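Local coordinates for protein glycoside Hydrolase (Bacteroides uniformis, PDB 5TA0) that binds neoagarooctaose and, as a family 86 glycoside hydrolase of a gut symbiont, probably cleaves agarose chains, at residues N431-M435 with N590-D594. Residues are numbered along the deposited sequence; the frame is centred on the assembly and turned at random.
Sequences NPDIM and NFRGD
Asp433 reaches the backbone of the 590-594 loop through one carboxylate oxygen: OD1 accepts from Gly593 N at 2.9 Å, nearly along its own C-O axis, although the N-H is bent to 133°. The carboxylate gets there because CG lies anti to the carbonyl carbon (chi1 -67°). Gly593 itself adopts a conformation that would crowd a beta carbon against the Arg592 carbonyl oxygen, which favours glycine. Within the 431-435 segment, Asn431 OD1 accepts from Asp433 N at 2.9 Å from above its carbonyl plane, an Asx turn; a type I beta turn runs from Asn431 to Ile434, with Ile434 N bonded to Asn431 O. This turn leads from strand 423-429 into strand 434-441, so the contact joins the loop of a beta hairpin in the first beta-sandwich domain to a loop of the C-terminal beta domain. Pro432 brings CG and CD up to the Asn590 amide, CG lying 3.6 Å from Asn590 CG, while Pro432 CB rests 3.7 Å from Phe591 C. Pro432 O receives a CA-H...O contact from Arg592 CA (3.5 Å). The Arg592 chain then bends at chi3 and crosses Met435 at about a right angle, with Met435 SD 3.3 Å from Arg592 NH1; the sulfur sits beside the guanidinium rim, roughly level with the group. Salt bridges to Glu607 through NH2 and Glu359 through NH1 hold that guanidinium, while Met435 also packs on helix 340-358.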
ATOM      1  N   ASN A 431     -18.605  13.273  -5.477  1.00 16.67           N
ATOM      2  CA  ASN A 431     -18.106  12.798  -6.756  1.00 15.25           C
ATOM      3  C   ASN A 431     -17.208  11.616  -6.431  1.00 14.97           C
ATOM      4  O   ASN A 431     -16.219  11.802  -5.718  1.00 13.84           O
ATOM      5  CB  ASN A 431     -17.305  13.923  -7.411  1.00 15.18           C
ATOM      6  CG  ASN A 431     -16.720  13.537  -8.748  1.00 15.30           C
ATOM      7  OD1 ASN A 431     -16.625  12.350  -9.085  1.00 15.28           O
ATOM      8  ND2 ASN A 431     -16.326  14.547  -9.522  1.00 15.99           N
ATOM      9  N   PRO A 432     -17.530  10.416  -6.925  1.00 16.00           N
ATOM     10  CA  PRO A 432     -16.687   9.263  -6.554  1.00 16.17           C
ATOM     11  C   PRO A 432     -15.261   9.332  -7.102  1.00 15.57           C
ATOM     12  O   PRO A 432     -14.395   8.610  -6.604  1.00 14.93           O
ATOM     13  CB  PRO A 432     -17.447   8.055  -7.093  1.00 18.09           C
ATOM     14  CG  PRO A 432     -18.405   8.588  -8.065  1.00 18.03           C
ATOM     15  CD  PRO A 432     -18.701  10.007  -7.731  1.00 16.61           C
ATOM     16  N   ASP A 433     -15.000  10.191  -8.086  1.00 14.01           N
ATOM     17  CA  ASP A 433     -13.636  10.423  -8.577  1.00 13.77           C
ATOM     18  C   ASP A 433     -12.822  11.391  -7.725  1.00 12.84           C
ATOM     19  O   ASP A 433     -11.648  11.603  -8.009  1.00 12.74           O
ATOM     20  CB  ASP A 433     -13.650  10.914 -10.025  1.00 14.44           C
ATOM     21  CG  ASP A 433     -14.144   9.870 -10.969  1.00 16.07           C
ATOM     22  OD1 ASP A 433     -13.745   8.699 -10.866  1.00 16.19           O
ATOM     23  OD2 ASP A 433     -14.969  10.202 -11.829  1.00 20.58           O
ATOM     24  N   ILE A 434     -13.428  11.981  -6.686  1.00 11.49           N
ATOM     25  CA  ILE A 434     -12.730  12.876  -5.770  1.00 11.80           C
ATOM     26  C   ILE A 434     -12.658  12.212  -4.405  1.00 12.09           C
ATOM     27  O   ILE A 434     -13.698  11.925  -3.803  1.00 15.23           O
ATOM     28  CB  ILE A 434     -13.441  14.245  -5.683  1.00 12.20           C
ATOM     29  CG1 ILE A 434     -13.437  14.910  -7.064  1.00 12.50           C
ATOM     30  CG2 ILE A 434     -12.804  15.112  -4.611  1.00 13.00           C
ATOM     31  CD1 ILE A 434     -12.088  15.406  -7.523  1.00 13.12           C
ATOM     32  N   MET A 435     -11.441  11.960  -3.929  1.00  9.82           N
ATOM     33  CA  MET A 435     -11.264  11.386  -2.594  1.00  9.64           C
ATOM     34  C   MET A 435     -10.854  12.482  -1.640  1.00  9.46           C
ATOM     35  O   MET A 435     -10.118  13.393  -2.010  1.00  9.79           O
ATOM     36  CB  MET A 435     -10.206  10.286  -2.637  1.00  9.62           C
ATOM     37  CG  MET A 435     -10.605   9.119  -3.508  1.00  9.58           C
ATOM     38  SD  MET A 435      -9.501   7.702  -3.423  1.00  9.93           S
ATOM     39  CE  MET A 435      -8.049   8.381  -4.252  1.00  9.80           C
ATOM     40  N   ASN A 590     -21.784   6.585 -11.953  1.00 24.96           N
ATOM     41  CA  ASN A 590     -20.368   6.871 -11.702  1.00 21.41           C
ATOM     42  C   ASN A 590     -19.853   6.074 -10.507  1.00 19.14           C
ATOM     43  O   ASN A 590     -20.537   5.958  -9.491  1.00 19.03           O
ATOM     44  CB  ASN A 590     -20.118   8.368 -11.481  1.00 22.63           C
ATOM     45  CG  ASN A 590     -18.644   8.759 -11.609  1.00 24.19           C
ATOM     46  OD1 ASN A 590     -17.825   8.008 -12.144  1.00 23.36           O
ATOM     47  ND2 ASN A 590     -18.303   9.945 -11.123  1.00 25.05           N
ATOM     48  N   PHE A 591     -18.651   5.523 -10.661  1.00 16.18           N
ATOM     49  CA  PHE A 591     -17.948   4.812  -9.595  1.00 15.51           C
ATOM     50  C   PHE A 591     -16.546   5.383  -9.458  1.00 14.77           C
ATOM     51  O   PHE A 591     -16.114   6.225 -10.239  1.00 14.64           O
ATOM     52  CB  PHE A 591     -17.945   3.287  -9.840  1.00 15.95           C
ATOM     53  CG  PHE A 591     -17.471   2.889 -11.206  1.00 16.30           C
ATOM     54  CD1 PHE A 591     -18.388   2.591 -12.204  1.00 17.03           C
ATOM     55  CD2 PHE A 591     -16.117   2.828 -11.515  1.00 16.57           C
ATOM     56  CE1 PHE A 591     -17.966   2.232 -13.479  1.00 16.96           C
ATOM     57  CE2 PHE A 591     -15.686   2.478 -12.784  1.00 17.04           C
ATOM     58  CZ  PHE A 591     -16.610   2.173 -13.773  1.00 17.31           C
ATOM     59  N   ARG A 592     -15.842   4.938  -8.427  1.00 13.27           N
ATOM     60  CA  ARG A 592     -14.529   5.464  -8.119  1.00 12.92           C
ATOM     61  C   ARG A 592     -13.501   5.116  -9.200  1.00 12.80           C
ATOM     62  O   ARG A 592     -13.181   3.942  -9.418  1.00 12.73           O
ATOM     63  CB  ARG A 592     -14.120   4.891  -6.762  1.00 13.41           C
ATOM     64  CG  ARG A 592     -12.863   5.470  -6.197  1.00 13.74           C
ATOM     65  CD  ARG A 592     -12.313   4.599  -5.115  1.00 13.43           C
ATOM     66  NE  ARG A 592     -13.125   4.479  -3.902  1.00 13.08           N
ATOM     67  CZ  ARG A 592     -12.728   4.793  -2.666  1.00 12.46           C
ATOM     68  NH1 ARG A 592     -11.546   5.347  -2.446  1.00 12.32           N
ATOM     69  NH2 ARG A 592     -13.511   4.547  -1.620  1.00 12.95           N
ATOM     70  N   GLY A 593     -12.979   6.138  -9.873  1.00 12.11           N
ATOM     71  CA  GLY A 593     -11.957   5.968 -10.880  1.00 12.66           C
ATOM     72  C   GLY A 593     -12.437   5.600 -12.272  1.00 13.27           C
ATOM     73  O   GLY A 593     -13.610   5.810 -12.621  1.00 13.86           O
ATOM     74  N   ASP A 594     -11.512   5.056 -13.050  1.00 13.27           N
ATOM     75  CA  ASP A 594     -11.654   5.006 -14.500  1.00 13.00           C
ATOM     76  C   ASP A 594     -12.423   3.788 -14.988  1.00 13.21           C
ATOM     77  O   ASP A 594     -12.591   2.797 -14.273  1.00 13.28           O
ATOM     78  CB  ASP A 594     -10.284   5.137 -15.186  1.00 13.44           C
ATOM     79  CG  ASP A 594      -9.484   3.864 -15.175  1.00 13.92           C
ATOM     80  OD1 ASP A 594      -8.864   3.552 -14.131  1.00 13.58           O
ATOM     81  OD2 ASP A 594      -9.443   3.151 -16.198  1.00 12.93           O
TER